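Profilin (Schizosaccharomyces pombe, PDB 3DAV) binds actin monomers, holding back or promoting filament assembly according to its concentration, binds PIP2, and is essential for cytokinesis in fission yeast. Local coordinates at residues A[14-19]-A[112-117]; A[96-101]-A[117-122]. All blocks are in the same frame, centred on the assembly; numbering follows the deposited sequence.

Contact 1 (A[14-19]-A[112-117])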
ATOM      1  N   THR A  14       4.908  13.231   4.899  1.00 19.27           N
ATOM      2  CA  THR A  14       5.325  12.831   6.247  1.00 19.45           C
ATOM      3  C   THR A  14       6.848  12.765   6.383  1.00 19.88           C
ATOM      4  O   THR A  14       7.372  12.835   7.488  1.00 20.29           O
ATOM      5  CB  THR A  14       4.763  11.443   6.645  1.00 19.43           C
ATOM      6  OG1 THR A  14       5.279  10.438   5.762  1.00 18.01           O
ATOM      7  CG2 THR A  14       3.248  11.430   6.587  1.00 19.36           C
ATOM      8  N   GLY A  15       7.548  12.607   5.262  1.00 20.05           N
ATOM      9  CA  GLY A  15       8.998  12.413   5.278  1.00 20.52           C
ATOM     10  C   GLY A  15       9.429  10.984   5.582  1.00 20.83           C
ATOM     11  O   GLY A  15      10.627  10.695   5.661  1.00 20.84           O
ATOM     12  N   LYS A  16       8.459  10.083   5.739  1.00 21.07           N
ATOM     13  CA  LYS A  16       8.744   8.710   6.171  1.00 21.17           C
ATOM     14  C   LYS A  16       8.372   7.677   5.111  1.00 21.43           C
ATOM     15  O   LYS A  16       8.724   6.492   5.212  1.00 21.19           O
ATOM     16  CB  LYS A  16       8.029   8.405   7.493  1.00 21.13           C
ATOM     17  CG  LYS A  16       8.546   9.197   8.702  1.00 21.90           C
ATOM     18  CD  LYS A  16      10.021   8.900   8.988  1.00 23.86           C
ATOM     19  CE  LYS A  16      10.575   9.773  10.121  1.00 25.83           C
ATOM     20  NZ  LYS A  16      12.074   9.851  10.115  1.00 26.25           N
ATOM     21  N   ILE A  17       7.649   8.135   4.098  1.00 21.58           N
ATOM     22  CA  ILE A  17       7.192   7.281   3.014  1.00 21.76           C
ATOM     23  C   ILE A  17       7.679   7.934   1.725  1.00 21.79           C
ATOM     24  O   ILE A  17       7.323   9.075   1.429  1.00 22.04           O
ATOM     25  CB  ILE A  17       5.654   7.112   3.073  1.00 21.94           C
ATOM     26  CG1 ILE A  17       5.273   6.232   4.272  1.00 22.38           C
ATOM     27  CG2 ILE A  17       5.100   6.540   1.765  1.00 21.55           C
ATOM     28  CD1 ILE A  17       3.846   6.429   4.776  1.00 23.12           C
ATOM     29  N   ASP A  18       8.535   7.229   0.989  1.00 21.88           N
ATOM     30  CA  ASP A  18       9.232   7.838  -0.140  1.00 22.10           C
ATOM     31  C   ASP A  18       8.524   7.620  -1.470  1.00 22.23           C
ATOM     32  O   ASP A  18       8.793   8.324  -2.428  1.00 22.41           O
ATOM     33  CB  ASP A  18      10.701   7.388  -0.209  1.00 21.85           C
ATOM     34  CG  ASP A  18      10.860   5.900  -0.492  1.00 22.48           C
ATOM     35  OD1 ASP A  18       9.951   5.108  -0.160  1.00 23.16           O
ATOM     36  OD2 ASP A  18      11.910   5.518  -1.045  1.00 22.99           O
ATOM     37  N   ARG A  19       7.621   6.644  -1.514  1.00 22.60           N
ATOM     38  CA  ARG A  19       6.824   6.359  -2.707  1.00 22.85           C
ATOM     39  C   ARG A  19       5.449   5.892  -2.274  1.00 22.60           C
ATOM     40  O   ARG A  19       5.326   5.138  -1.308  1.00 22.64           O
ATOM     41  CB  ARG A  19       7.480   5.274  -3.569  1.00 23.20           C
ATOM     42  CG  ARG A  19       8.836   5.654  -4.147  1.00 24.31           C
ATOM     43  CD  ARG A  19       9.177   4.827  -5.374  1.00 27.07           C
ATOM     44  NE  ARG A  19      10.072   5.559  -6.269  1.00 29.31           N
ATOM     45  CZ  ARG A  19      10.172   5.350  -7.578  1.00 30.65           C
ATOM     46  NH1 ARG A  19       9.433   4.419  -8.176  1.00 31.13           N
ATOM     47  NH2 ARG A  19      11.017   6.079  -8.295  1.00 31.87           N
ATOM     48  N   ALA A 112       3.673   1.780   8.901  1.00 19.70           N
ATOM     49  CA  ALA A 112       2.403   1.099   9.163  1.00 19.48           C
ATOM     50  C   ALA A 112       1.418   2.037   9.850  1.00 19.51           C
ATOM     51  O   ALA A 112       0.297   2.229   9.371  1.00 19.42           O
ATOM     52  CB  ALA A 112       2.622  -0.154  10.002  1.00 19.17           C
ATOM     53  N   LYS A 113       1.865   2.629  10.957  1.00 19.46           N
ATOM     54  CA  LYS A 113       1.079   3.571  11.757  1.00 19.46           C
ATOM     55  C   LYS A 113       0.454   4.691  10.923  1.00 19.03           C
ATOM     56  O   LYS A 113      -0.751   4.940  11.011  1.00 18.69           O
ATOM     57  CB  LYS A 113       1.956   4.152  12.876  1.00 19.50           C
ATOM     58  CG  LYS A 113       1.478   5.480  13.451  1.00 21.13           C
ATOM     59  CD  LYS A 113       0.549   5.305  14.641  1.00 22.72           C
ATOM     60  CE  LYS A 113       1.325   5.119  15.929  1.00 22.89           C
ATOM     61  NZ  LYS A 113       0.396   4.697  17.012  1.00 24.04           N
ATOM     62  N   ILE A 114       1.277   5.345  10.109  1.00 18.75           N
ATOM     63  CA  ILE A 114       0.832   6.466   9.276  1.00 18.64           C
ATOM     64  C   ILE A 114      -0.233   6.047   8.261  1.00 18.67           C
ATOM     65  O   ILE A 114      -1.297   6.666   8.196  1.00 18.81           O
ATOM     66  CB  ILE A 114       2.019   7.167   8.563  1.00 18.41           C
ATOM     67  CG1 ILE A 114       2.925   7.848   9.596  1.00 18.53           C
ATOM     68  CG2 ILE A 114       1.505   8.178   7.528  1.00 18.67           C
ATOM     69  CD1 ILE A 114       4.320   8.236   9.081  1.00 17.85           C
ATOM     70  N   THR A 115       0.037   4.997   7.487  1.00 18.69           N
ATOM     71  CA  THR A 115      -0.926   4.574   6.456  1.00 18.65           C
ATOM     72  C   THR A 115      -2.154   3.830   7.005  1.00 18.39           C
ATOM     73  O   THR A 115      -3.233   3.938   6.433  1.00 18.23           O
ATOM     74  CB  THR A 115      -0.257   3.913   5.184  1.00 18.98           C
ATOM     75  OG1 THR A 115      -1.041   2.809   4.702  1.00 20.04           O
ATOM     76  CG2 THR A 115       1.145   3.463   5.462  1.00 18.05           C
ATOM     77  N   GLU A 116      -2.012   3.124   8.128  1.00 18.22           N
ATOM     78  CA  GLU A 116      -3.192   2.606   8.841  1.00 18.06           C
ATOM     79  C   GLU A 116      -4.093   3.776   9.272  1.00 18.08           C
ATOM     80  O   GLU A 116      -5.320   3.699   9.146  1.00 18.34           O
ATOM     81  CB  GLU A 116      -2.813   1.748  10.066  1.00 17.84           C
ATOM     82  CG  GLU A 116      -2.161   0.377   9.770  1.00 17.47           C
ATOM     83  CD  GLU A 116      -3.124  -0.681   9.210  1.00 16.25           C
ATOM     84  OE1 GLU A 116      -4.347  -0.452   9.188  1.00 16.67           O
ATOM     85  OE2 GLU A 116      -2.651  -1.761   8.794  1.00 15.45           O
ATOM     86  N   ALA A 117      -3.476   4.856   9.758  1.00 17.93           N
ATOM     87  CA  ALA A 117      -4.210   6.033  10.233  1.00 17.88           C
ATOM     88  C   ALA A 117      -4.953   6.748   9.102  1.00 17.96           C
ATOM     89  O   ALA A 117      -6.141   7.044   9.229  1.00 18.04           O
ATOM     90  CB  ALA A 117      -3.281   6.995  10.967  1.00 17.90           C
TER
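In this profilin the loop joining the N-terminal helix 3-12 to strand 19-24 rests on the C-terminal helix 108-125, with T14, K16 and I17 gathered round the forked side chain of I114. Both branches of I114 take part. I114 CG2, which stands anti to the backbone N because chi1 is -66°, meets the methyl CG2 of T14 tip to tip at 3.8 Å and also lies 4.0 Å from I17 CD1. The other branch ends in I114 CD1, which lies 4.0 Å from K16 CB and approaches T14 CB at 4.1 Å. K16 touches with the root of its chain alone; a bend at chi2 then carries the ammonium end away from the helix.

Both helices pack on the same face of the central antiparallel sheet, as is usual in profilins, and I17 is the buried residue that ties the loop into that layer. Its chain slides past I114 in the opposite direction, while I17 CD1 reaches on to T115 CG2 at 4.1 Å, the two side chains crossing at about a right angle. I17 and T115 also both touch L11 of helix 3-12 and S100 of the sheet.

An ST turn shapes the start of the loop: K16 N donates to T14 OG1 over 3.2 Å with an N-H...O angle of 159°. The same hydroxyl is hydrogen-bonded to L11 O, so T14 is gripped on its polar branch while its methyl faces I114. With an alanine here, K16 N would probably be left without its side-chain acceptor and L11 O without the hydroxyl, and a gap is likely to open beside I114 CG2. Between T14 and K16 the backbone turns at G15, whose positive phi of 81° favours glycine.

Contact 2 (A[96-101]-A[117-122]); sequences CILVSH and ALADYL
L98 of strand 96-102 is the apolar side chain that the central sheet of the profilin fold sets against the C-terminal helix 108-125, where it meets L118, A119 and L122. The strand segment and the helix segment run nearly antiparallel, at 162°, with their axes 9.5 Å apart, and the nearest backbone pair is L98 with A119.

From the strand, CB of L98 heads toward the helix. CG lies anti to the carbonyl carbon (chi1 -54°), and there the chain forks. L98 CD1 continues the extended line from CA, with chi2 at 178°, and ends against the helix backbone itself, 3.7 Å from A119 N. L118 CB lies 3.9 Å from L98 CD1, with CG and CD2 of L118 close by, the two leucine side chains crossing at about a right angle, while A119 CB lies 4.1 Å from the same methyl, L98 CD1. The small side chain of A119 probably helps the leucine tip come this close to the main chain. L98 CD2, the second branch, goes to the next turn of the helix and meets L122 CD1 at 3.8 Å.

Four of the five touching residues are buried, and the layer continues beyond them: L98 also touches I22 on the neighbouring strand 19-24, and A119 touches V91 on strand 86-92. L118 also packs on Y6 and L11 of helix 3-12, the other helix on this face; in the family, the two terminal helices together frame the poly-proline-binding surface. Two residues before L98, C96 points to the same face, C96 SG lying 4.3 Å from L122 CD1.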
ATOM      1  N   CYS A  96     -10.820   1.918  -1.535  1.00 21.75           N
ATOM      2  CA  CYS A  96      -9.468   1.991  -2.083  1.00 21.42           C
ATOM      3  C   CYS A  96      -8.446   1.162  -1.317  1.00 20.72           C
ATOM      4  O   CYS A  96      -8.748   0.586  -0.270  1.00 20.71           O
ATOM      5  CB  CYS A  96      -9.006   3.454  -2.178  1.00 21.25           C
ATOM      6  SG  CYS A  96      -8.384   4.136  -0.622  1.00 23.36           S
ATOM      7  N   ILE A  97      -7.243   1.090  -1.881  1.00 20.04           N
ATOM      8  CA  ILE A  97      -6.093   0.479  -1.243  1.00 19.15           C
ATOM      9  C   ILE A  97      -4.983   1.522  -1.261  1.00 19.29           C
ATOM     10  O   ILE A  97      -4.584   2.000  -2.334  1.00 19.29           O
ATOM     11  CB  ILE A  97      -5.600  -0.787  -2.006  1.00 19.08           C
ATOM     12  CG1 ILE A  97      -6.661  -1.898  -2.000  1.00 18.71           C
ATOM     13  CG2 ILE A  97      -4.274  -1.296  -1.425  1.00 18.38           C
ATOM     14  CD1 ILE A  97      -6.483  -2.944  -3.099  1.00 16.45           C
ATOM     15  N   LEU A  98      -4.490   1.869  -0.074  1.00 18.87           N
ATOM     16  CA  LEU A  98      -3.316   2.726   0.065  1.00 18.53           C
ATOM     17  C   LEU A  98      -2.061   1.859  -0.005  1.00 18.05           C
ATOM     18  O   LEU A  98      -1.967   0.841   0.683  1.00 18.14           O
ATOM     19  CB  LEU A  98      -3.343   3.487   1.401  1.00 18.22           C
ATOM     20  CG  LEU A  98      -4.572   4.328   1.785  1.00 17.77           C
ATOM     21  CD1 LEU A  98      -4.367   4.936   3.169  1.00 15.64           C
ATOM     22  CD2 LEU A  98      -4.886   5.423   0.755  1.00 16.53           C
ATOM     23  N   VAL A  99      -1.115   2.264  -0.842  1.00 17.64           N
ATOM     24  CA  VAL A  99       0.169   1.581  -0.977  1.00 17.43           C
ATOM     25  C   VAL A  99       1.284   2.562  -0.577  1.00 17.69           C
ATOM     26  O   VAL A  99       1.447   3.613  -1.202  1.00 17.24           O
ATOM     27  CB  VAL A  99       0.391   1.069  -2.432  1.00 17.52           C
ATOM     28  CG1 VAL A  99       1.748   0.371  -2.576  1.00 17.16           C
ATOM     29  CG2 VAL A  99      -0.746   0.139  -2.871  1.00 16.40           C
ATOM     30  N   SER A 100       2.031   2.223   0.472  1.00 17.77           N
ATOM     31  CA  SER A 100       3.133   3.061   0.947  1.00 18.40           C
ATOM     32  C   SER A 100       4.456   2.309   0.948  1.00 18.64           C
ATOM     33  O   SER A 100       4.604   1.296   1.635  1.00 19.00           O
ATOM     34  CB  SER A 100       2.863   3.575   2.361  1.00 18.22           C
ATOM     35  OG  SER A 100       1.880   4.595   2.371  1.00 19.20           O
ATOM     36  N   HIS A 101       5.417   2.811   0.184  1.00 18.82           N
ATOM     37  CA  HIS A 101       6.785   2.302   0.242  1.00 19.26           C
ATOM     38  C   HIS A 101       7.593   3.138   1.218  1.00 19.44           C
ATOM     39  O   HIS A 101       7.507   4.363   1.205  1.00 19.72           O
ATOM     40  CB  HIS A 101       7.447   2.350  -1.133  1.00 19.14           C
ATOM     41  CG  HIS A 101       8.823   1.765  -1.152  1.00 19.08           C
ATOM     42  ND1 HIS A 101       9.076   0.471  -1.556  1.00 20.08           N
ATOM     43  CD2 HIS A 101      10.018   2.288  -0.800  1.00 17.88           C
ATOM     44  CE1 HIS A 101      10.369   0.225  -1.451  1.00 19.22           C
ATOM     45  NE2 HIS A 101      10.962   1.314  -0.999  1.00 19.14           N
ATOM     46  N   ALA A 117      -3.476   4.856   9.758  1.00 17.93           N
ATOM     47  CA  ALA A 117      -4.210   6.033  10.233  1.00 17.88           C
ATOM     48  C   ALA A 117      -4.953   6.748   9.102  1.00 17.96           C
ATOM     49  O   ALA A 117      -6.141   7.044   9.229  1.00 18.04           O
ATOM     50  CB  ALA A 117      -3.281   6.995  10.967  1.00 17.90           C
ATOM     51  N   LEU A 118      -4.254   7.018   8.000  1.00 18.04           N
ATOM     52  CA  LEU A 118      -4.888   7.598   6.816  1.00 17.96           C
ATOM     53  C   LEU A 118      -6.016   6.697   6.307  1.00 17.82           C
ATOM     54  O   LEU A 118      -7.008   7.185   5.762  1.00 18.11           O
ATOM     55  CB  LEU A 118      -3.869   7.832   5.704  1.00 17.61           C
ATOM     56  CG  LEU A 118      -4.360   8.659   4.507  1.00 18.42           C
ATOM     57  CD1 LEU A 118      -4.748  10.081   4.928  1.00 18.94           C
ATOM     58  CD2 LEU A 118      -3.315   8.690   3.390  1.00 17.92           C
ATOM     59  N   ALA A 119      -5.867   5.390   6.501  1.00 17.51           N
ATOM     60  CA  ALA A 119      -6.903   4.439   6.105  1.00 17.74           C
ATOM     61  C   ALA A 119      -8.188   4.600   6.930  1.00 17.61           C
ATOM     62  O   ALA A 119      -9.269   4.735   6.358  1.00 17.52           O
ATOM     63  CB  ALA A 119      -6.382   3.008   6.182  1.00 17.64           C
ATOM     64  N   ASP A 120      -8.061   4.583   8.261  1.00 17.89           N
ATOM     65  CA  ASP A 120      -9.208   4.759   9.172  1.00 17.88           C
ATOM     66  C   ASP A 120      -9.902   6.091   8.943  1.00 18.06           C
ATOM     67  O   ASP A 120     -11.134   6.172   8.983  1.00 18.10           O
ATOM     68  CB  ASP A 120      -8.773   4.670  10.635  1.00 18.34           C
ATOM     69  CG  ASP A 120      -8.430   3.255  11.063  1.00 18.89           C
ATOM     70  OD1 ASP A 120      -9.159   2.323  10.683  1.00 21.20           O
ATOM     71  OD2 ASP A 120      -7.435   3.077  11.796  1.00 21.14           O
ATOM     72  N   TYR A 121      -9.101   7.130   8.708  1.00 17.78           N
ATOM     73  CA  TYR A 121      -9.600   8.454   8.354  1.00 17.99           C
ATOM     74  C   TYR A 121     -10.500   8.344   7.125  1.00 18.04           C
ATOM     75  O   TYR A 121     -11.652   8.766   7.148  1.00 17.56           O
ATOM     76  CB  TYR A 121      -8.418   9.389   8.071  1.00 17.86           C
ATOM     77  CG  TYR A 121      -8.793  10.767   7.566  1.00 18.87           C
ATOM     78  CD1 TYR A 121      -8.990  11.826   8.455  1.00 18.80           C
ATOM     79  CD2 TYR A 121      -8.931  11.018   6.198  1.00 19.47           C
ATOM     80  CE1 TYR A 121      -9.326  13.090   7.999  1.00 18.86           C
ATOM     81  CE2 TYR A 121      -9.270  12.285   5.732  1.00 19.54           C
ATOM     82  CZ  TYR A 121      -9.465  13.312   6.638  1.00 19.13           C
ATOM     83  OH  TYR A 121      -9.794  14.564   6.182  1.00 19.24           O
ATOM     84  N   LEU A 122      -9.962   7.754   6.063  1.00 18.12           N
ATOM     85  CA  LEU A 122     -10.725   7.535   4.839  1.00 18.53           C
ATOM     86  C   LEU A 122     -11.981   6.680   5.065  1.00 18.69           C
ATOM     87  O   LEU A 122     -13.035   6.988   4.506  1.00 18.94           O
ATOM     88  CB  LEU A 122      -9.824   6.971   3.732  1.00 18.40           C
ATOM     89  CG  LEU A 122      -8.892   8.001   3.078  1.00 17.98           C
ATOM     90  CD1 LEU A 122      -7.801   7.340   2.245  1.00 18.63           C
ATOM     91  CD2 LEU A 122      -9.692   8.984   2.236  1.00 18.12           C
TER

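In the fold
From the N terminus, the chain leaves helix 3-12, passes through the loop 14-19 and enters the sheet. Contact 1 closes only after 92 more residues, when the C-terminal helix returns beside that loop. Strand 96-101 lies within this long span, and its partner 117-122 follows at once on the same helix, so the two contacts cross and share A117. Contact 2 closes a much shorter loop, from the strand straight to the helix. The first segments also join directly: D18 and R19 both face H101 in a classic beta bulge where strand 19-24 begins. The central part of helix 108-125 is thereby tied to the N-terminal loop and to strand 96-102.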